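Local coordinates for putative cell adhesion protein (PDB 4H40) that probably serves as a fimbrillin-like pilus subunit involved in cell adhesion of a human gut bacterium, at residues 22-27 with 46-51; 145-150 with 176-181. All blocks are in the same frame, centred on the assembly; numbering follows the deposited sequence.

Contact 1 (22-27 with 46-51); sequences GYYPSI and RPIFLL
Arg46, Tyr23 and Tyr24 bury the most surface in this contact between 22-27 and 46-51. The chain of Arg46 is bent at chi2 and chi3, which carries the guanidinium alongside Pro25 and Ile27. Its NH2 reaches Pro25 O at 2.7 Å, but the N-H points off line and the bond is weak. Ile27 lays CG1 on one face of the guanidinium, off its centre. The Arg46 plane stands nearly upright to the Tyr24 ring, 81° apart. Tyr24 receives Ile48 on a face, with Ile48 CG1 3.5 Å from Tyr24 CE1 in a CH-pi contact. Arg46 O lies in the ring plane at the edge.

Tyr23 pairs with Phe49 through two backbone bonds, Tyr23 N to Phe49 O and Phe49 N to Tyr23 O, both 2.9 Å. They make a single antiparallel bridge. With chi1 at 77°, the Tyr23 ring turns back to Phe49, whose CB sits over its face. Leu50 O meets the Tyr23 edge, 3.3 Å from Tyr23 CE1. Pro25 CG rests over the centre of the Phe49 ring, a CH-pi contact. Tyr23 OH is hydrogen-bonded to Glu52 OE2.

Segment 46-51 belongs to the loop before strand 56-62. It lines the short strand 23-24, which also pairs in parallel with strand 177-190.

Contact 2 (145-150 with 176-181); sequences DRYTQT and PIINQT
Thr150 OG1 lies between the backbone N and the carbonyl carbon (chi1 64°), which puts Thr150 CG2 anti to the carbonyl carbon, while Ile178 CG1 is anti to its backbone N (chi1 -171°), which leaves Ile178 CG2 to face the threonine. The two methyls, Thr150 CG2 and Ile178 CG2, are 3.7 Å apart, and the side chains meet at about a right angle. Thr150 OG1 is hydrogen-bonded to Asp144 O. Tyr147 comes to the other branch of Ile178, with Tyr147 CE2 4.1 Å from Ile178 CD1. Arg146 CB lies over the centre of the Tyr147 ring, and Thr150 OG1 is at its edge, in plane.

Pro176 packs by its ring, Pro176 CD being 3.4 Å from Gln149 O. Gln180 OE1 lies at the edge of the Arg146 guanidinium, 3.4 Å from Arg146 NH2. Two waters also bridge the segments. One donates to Thr150 O at 2.7 Å and to Pro176 O at 2.6 Å. The other accepts from Arg146 NH2 and donates to Gln180 O. Gln180 is bent at chi2, which brings its amide back to its own strand. Gln180 NE2 donates to Ile178 O at 3.0 Å, from above the carbonyl plane. Asp144, just before 145-150, links the loop to Gln180: its OD1 forms a salt bridge with Arg146 NE, and its OD2 accepts from Gln180 NE2.

The contact is structural packing of a connecting loop, between strands 141-142 and 153-157, on the start of strand 177-190. It belongs to the all-beta fold of a fimbrillin-like protein in the transthyretin clan.

How the contacts relate
The centres of contacts 1 and 2 are about 10 Å apart, and each is about 11 Å from the centre of the chain. They come in series along the chain: both segments of contact 1 come before those of contact 2. Strands 23-24 and 177-190 are neighbours in parallel pairing, so the contacts share one sheet region. Probable backbone hydrogen bonds join them, Tyr24 N to Ile177 O at 2.9 Å and Gly22 O to Ile177 N at 3.1 Å. Tyr24 also packs on Gln149. Two loops, 46-51 and 145-150, are thus brought together around this strand pair in the fimbrillin-like fold.

Contact 1 (22-27 with 46-51)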
loop_
_atom_site.group_PDB
_atom_site.type_symbol
_atom_site.label_atom_id
_atom_site.label_comp_id
_atom_site.label_asym_id
_atom_site.label_seq_id
_atom_site.Cartn_x
_atom_site.Cartn_y
_atom_site.Cartn_z
ATOM N N GLY B 22 -7.659 -30.628 -15.197
ATOM C CA GLY B 22 -6.842 -29.431 -15.076
ATOM C C GLY B 22 -7.024 -28.690 -13.772
ATOM O O GLY B 22 -7.523 -29.251 -12.792
ATOM N N TYR B 23 -6.572 -27.435 -13.737
ATOM C CA TYR B 23 -6.747 -26.629 -12.546
ATOM C C TYR B 23 -6.957 -25.156 -12.897
ATOM O O TYR B 23 -6.580 -24.699 -13.978
ATOM C CB TYR B 23 -5.582 -26.805 -11.546
ATOM C CG TYR B 23 -4.302 -26.074 -11.887
ATOM C CD1 TYR B 23 -3.372 -26.628 -12.758
ATOM C CD2 TYR B 23 -3.969 -24.888 -11.253
ATOM C CE1 TYR B 23 -2.146 -26.008 -13.004
ATOM C CE2 TYR B 23 -2.758 -24.244 -11.504
ATOM C CZ TYR B 23 -1.852 -24.800 -12.395
ATOM O OH TYR B 23 -0.655 -24.158 -12.645
ATOM N N TYR B 24 -7.613 -24.435 -11.978
ATOM C CA TYR B 24 -7.793 -23.005 -12.076
ATOM C C TYR B 24 -6.641 -22.391 -11.311
ATOM O O TYR B 24 -6.513 -22.639 -10.098
ATOM C CB TYR B 24 -9.145 -22.564 -11.512
ATOM C CG TYR B 24 -10.329 -22.923 -12.371
ATOM C CD1 TYR B 24 -10.668 -22.151 -13.479
ATOM C CD2 TYR B 24 -11.150 -24.001 -12.045
ATOM C CE1 TYR B 24 -11.783 -22.449 -14.252
ATOM C CE2 TYR B 24 -12.268 -24.315 -12.815
ATOM C CZ TYR B 24 -12.575 -23.540 -13.926
ATOM O OH TYR B 24 -13.675 -23.833 -14.697
ATOM N N PRO B 25 -5.715 -21.692 -11.999
ATOM C CA PRO B 25 -4.566 -21.116 -11.284
ATOM C C PRO B 25 -4.957 -19.923 -10.419
ATOM O O PRO B 25 -5.995 -19.287 -10.624
ATOM C CB PRO B 25 -3.643 -20.688 -12.426
ATOM C CG PRO B 25 -4.573 -20.377 -13.534
ATOM C CD PRO B 25 -5.677 -21.357 -13.437
ATOM N N SER B 26 -4.104 -19.604 -9.475
ATOM C CA SER B 26 -4.263 -18.469 -8.580
ATOM C C SER B 26 -4.271 -17.137 -9.379
ATOM O O SER B 26 -3.471 -16.998 -10.312
ATOM C CB SER B 26 -3.119 -18.489 -7.578
ATOM O OG SER B 26 -3.244 -17.396 -6.693
ATOM N N ILE B 27 -5.181 -16.187 -9.037
ATOM C CA ILE B 27 -5.290 -14.871 -9.692
ATOM C C ILE B 27 -5.286 -13.747 -8.651
ATOM O O ILE B 27 -5.420 -13.998 -7.459
ATOM C CB ILE B 27 -6.540 -14.746 -10.615
ATOM C CG1 ILE B 27 -7.865 -14.976 -9.861
ATOM C CG2 ILE B 27 -6.427 -15.581 -11.896
ATOM C CD1 ILE B 27 -8.917 -13.864 -10.134
ATOM N N ARG B 46 -12.677 -17.973 -16.515
ATOM C CA ARG B 46 -11.345 -18.286 -16.026
ATOM C C ARG B 46 -10.739 -19.405 -16.846
ATOM O O ARG B 46 -11.422 -20.404 -17.110
ATOM C CB ARG B 46 -11.377 -18.655 -14.542
ATOM C CG ARG B 46 -11.576 -17.447 -13.628
ATOM C CD ARG B 46 -10.279 -16.827 -13.149
ATOM N NE ARG B 46 -9.414 -17.782 -12.462
ATOM C CZ ARG B 46 -9.450 -18.013 -11.157
ATOM N NH1 ARG B 46 -10.338 -17.389 -10.389
ATOM N NH2 ARG B 46 -8.616 -18.881 -10.609
ATOM N N PRO B 47 -9.473 -19.249 -17.303
ATOM C CA PRO B 47 -8.854 -20.340 -18.075
ATOM C C PRO B 47 -8.385 -21.460 -17.164
ATOM O O PRO B 47 -8.005 -21.232 -16.000
ATOM C CB PRO B 47 -7.681 -19.676 -18.790
ATOM C CG PRO B 47 -7.438 -18.366 -18.092
ATOM C CD PRO B 47 -8.531 -18.124 -17.086
ATOM N N ILE B 48 -8.414 -22.674 -17.713
ATOM C CA ILE B 48 -7.966 -23.877 -17.030
ATOM C C ILE B 48 -6.593 -24.248 -17.571
ATOM O O ILE B 48 -6.413 -24.341 -18.790
ATOM C CB ILE B 48 -9.008 -25.017 -17.205
ATOM C CG1 ILE B 48 -10.303 -24.644 -16.485
ATOM C CG2 ILE B 48 -8.483 -26.358 -16.689
ATOM C CD1 ILE B 48 -11.487 -25.081 -17.132
ATOM N N PHE B 49 -5.631 -24.460 -16.667
ATOM C CA PHE B 49 -4.287 -24.894 -17.007
ATOM C C PHE B 49 -4.195 -26.394 -16.865
ATOM O O PHE B 49 -5.021 -26.989 -16.179
ATOM C CB PHE B 49 -3.260 -24.219 -16.095
ATOM C CG PHE B 49 -2.966 -22.763 -16.368
ATOM C CD1 PHE B 49 -3.683 -22.055 -17.328
ATOM C CD2 PHE B 49 -1.995 -22.084 -15.636
ATOM C CE1 PHE B 49 -3.450 -20.696 -17.538
ATOM C CE2 PHE B 49 -1.737 -20.726 -15.874
ATOM C CZ PHE B 49 -2.469 -20.040 -16.828
ATOM N N LEU B 50 -3.193 -27.017 -17.515
ATOM C CA LEU B 50 -2.971 -28.455 -17.374
ATOM C C LEU B 50 -2.321 -28.682 -16.048
ATOM O O LEU B 50 -1.521 -27.834 -15.640
ATOM C CB LEU B 50 -2.063 -29.013 -18.477
ATOM C CG LEU B 50 -2.430 -28.844 -19.934
ATOM C CD1 LEU B 50 -1.301 -29.358 -20.794
ATOM C CD2 LEU B 50 -3.698 -29.595 -20.278
ATOM N N LEU B 51 -2.608 -29.821 -15.385
ATOM C CA LEU B 51 -1.952 -30.164 -14.125
ATOM C C LEU B 51 -0.458 -30.220 -14.398
ATOM O O LEU B 51 -0.063 -30.704 -15.459
ATOM C CB LEU B 51 -2.484 -31.500 -13.569
ATOM C CG LEU B 51 -3.990 -31.569 -13.285
ATOM C CD1 LEU B 51 -4.428 -32.982 -12.924
ATOM C CD2 LEU B 51 -4.392 -30.593 -12.186
#

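Contact 2 (145-150 with 176-181)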
loop_
_atom_site.group_PDB
_atom_site.type_symbol
_atom_site.label_atom_id
_atom_site.label_comp_id
_atom_site.label_asym_id
_atom_site.label_seq_id
_atom_site.Cartn_x
_atom_site.Cartn_y
_atom_site.Cartn_z
ATOM N N ASP B 145 -16.371 -26.867 -3.188
ATOM C CA ASP B 145 -17.824 -26.816 -3.296
ATOM C C ASP B 145 -18.339 -25.373 -3.406
ATOM O O ASP B 145 -19.534 -25.167 -3.645
ATOM C CB ASP B 145 -18.463 -27.549 -2.116
ATOM C CG ASP B 145 -18.503 -29.072 -2.238
ATOM O OD1 ASP B 145 -18.152 -29.599 -3.323
ATOM O OD2 ASP B 145 -18.909 -29.739 -1.246
ATOM N N ARG B 146 -17.438 -24.383 -3.300
ATOM C CA ARG B 146 -17.809 -22.972 -3.404
ATOM C C ARG B 146 -18.178 -22.605 -4.841
ATOM O O ARG B 146 -18.945 -21.667 -5.033
ATOM C CB ARG B 146 -16.686 -22.053 -2.880
ATOM C CG ARG B 146 -16.599 -22.023 -1.358
ATOM C CD ARG B 146 -15.347 -21.312 -0.849
ATOM N NE ARG B 146 -14.139 -22.136 -0.985
ATOM C CZ ARG B 146 -12.991 -21.923 -0.348
ATOM N NH1 ARG B 146 -12.874 -20.915 0.508
ATOM N NH2 ARG B 146 -11.956 -22.721 -0.556
ATOM N N TYR B 147 -17.646 -23.328 -5.840
ATOM C CA TYR B 147 -17.917 -23.045 -7.259
ATOM C C TYR B 147 -18.434 -24.278 -7.937
ATOM O O TYR B 147 -18.016 -25.381 -7.590
ATOM C CB TYR B 147 -16.674 -22.507 -7.991
ATOM C CG TYR B 147 -15.846 -21.568 -7.143
ATOM C CD1 TYR B 147 -16.249 -20.254 -6.929
ATOM C CD2 TYR B 147 -14.708 -22.019 -6.478
ATOM C CE1 TYR B 147 -15.526 -19.402 -6.095
ATOM C CE2 TYR B 147 -13.980 -21.178 -5.637
ATOM C CZ TYR B 147 -14.394 -19.869 -5.449
ATOM O OH TYR B 147 -13.674 -19.031 -4.628
ATOM N N THR B 148 -19.352 -24.107 -8.892
ATOM C CA THR B 148 -20.000 -25.225 -9.584
ATOM C C THR B 148 -19.012 -26.016 -10.441
ATOM O O THR B 148 -19.088 -27.253 -10.496
ATOM C CB THR B 148 -21.197 -24.736 -10.425
ATOM O OG1 THR B 148 -20.752 -23.811 -11.419
ATOM C CG2 THR B 148 -22.276 -24.081 -9.583
ATOM N N GLN B 149 -18.073 -25.304 -11.081
ATOM C CA GLN B 149 -17.080 -25.871 -11.994
ATOM C C GLN B 149 -16.157 -26.899 -11.303
ATOM O O GLN B 149 -15.779 -27.906 -11.926
ATOM C CB GLN B 149 -16.244 -24.735 -12.622
ATOM C CG GLN B 149 -17.011 -23.840 -13.609
ATOM C CD GLN B 149 -17.748 -22.661 -12.989
ATOM O OE1 GLN B 149 -17.669 -22.372 -11.780
ATOM N NE2 GLN B 149 -18.455 -21.920 -13.826
ATOM N N THR B 150 -15.833 -26.640 -10.013
ATOM C CA THR B 150 -14.901 -27.386 -9.169
ATOM C C THR B 150 -15.598 -28.242 -8.088
ATOM O O THR B 150 -14.929 -29.016 -7.388
ATOM C CB THR B 150 -13.909 -26.405 -8.510
ATOM O OG1 THR B 150 -14.607 -25.523 -7.627
ATOM C CG2 THR B 150 -13.139 -25.602 -9.516
ATOM N N PRO B 176 -12.104 -29.857 -12.920
ATOM C CA PRO B 176 -10.892 -29.094 -12.593
ATOM C C PRO B 176 -10.811 -28.836 -11.075
ATOM O O PRO B 176 -11.826 -28.897 -10.372
ATOM C CB PRO B 176 -11.042 -27.802 -13.400
ATOM C CG PRO B 176 -12.494 -27.671 -13.677
ATOM C CD PRO B 176 -13.083 -29.046 -13.680
ATOM N N ILE B 177 -9.585 -28.626 -10.558
ATOM C CA ILE B 177 -9.356 -28.359 -9.138
ATOM C C ILE B 177 -8.859 -26.901 -8.987
ATOM O O ILE B 177 -8.528 -26.245 -9.964
ATOM C CB ILE B 177 -8.452 -29.439 -8.471
ATOM C CG1 ILE B 177 -7.071 -29.590 -9.170
ATOM C CG2 ILE B 177 -9.204 -30.782 -8.368
ATOM C CD1 ILE B 177 -6.155 -30.761 -8.629
ATOM N N ILE B 178 -8.891 -26.371 -7.789
ATOM C CA ILE B 178 -8.571 -24.972 -7.519
ATOM C C ILE B 178 -7.870 -24.902 -6.177
ATOM O O ILE B 178 -7.992 -25.831 -5.362
ATOM C CB ILE B 178 -9.898 -24.140 -7.592
ATOM C CG1 ILE B 178 -9.678 -22.614 -7.552
ATOM C CG2 ILE B 178 -10.984 -24.646 -6.618
ATOM C CD1 ILE B 178 -10.766 -21.814 -8.164
ATOM N N ASN B 179 -7.110 -23.826 -5.964
ATOM C CA ASN B 179 -6.295 -23.566 -4.771
ATOM C C ASN B 179 -7.103 -23.353 -3.509
ATOM O O ASN B 179 -8.068 -22.581 -3.492
ATOM C CB ASN B 179 -5.417 -22.346 -4.991
ATOM C CG ASN B 179 -4.206 -22.658 -5.795
ATOM O OD1 ASN B 179 -3.272 -23.315 -5.313
ATOM N ND2 ASN B 179 -4.246 -22.261 -7.052
ATOM N N GLN B 180 -6.630 -23.985 -2.436
ATOM C CA GLN B 180 -7.240 -23.907 -1.114
ATOM C C GLN B 180 -6.561 -22.881 -0.252
ATOM O O GLN B 180 -7.133 -22.462 0.753
ATOM C CB GLN B 180 -7.222 -25.289 -0.430
ATOM C CG GLN B 180 -8.031 -26.353 -1.187
ATOM C CD GLN B 180 -9.414 -25.879 -1.563
ATOM O OE1 GLN B 180 -10.288 -25.690 -0.715
ATOM N NE2 GLN B 180 -9.614 -25.589 -2.833
ATOM N N THR B 181 -5.378 -22.432 -0.675
ATOM C CA THR B 181 -4.597 -21.452 0.066
ATOM C C THR B 181 -4.417 -20.155 -0.719
ATOM O O THR B 181 -4.661 -20.095 -1.926
ATOM C CB THR B 181 -3.195 -22.008 0.456
ATOM O OG1 THR B 181 -2.360 -22.005 -0.672
ATOM C CG2 THR B 181 -3.228 -23.375 1.001
HETATM O O HOH W 1 -9.767 -22.816 1.458
HETATM O O HOH W 2 -13.140 -30.526 -8.804
#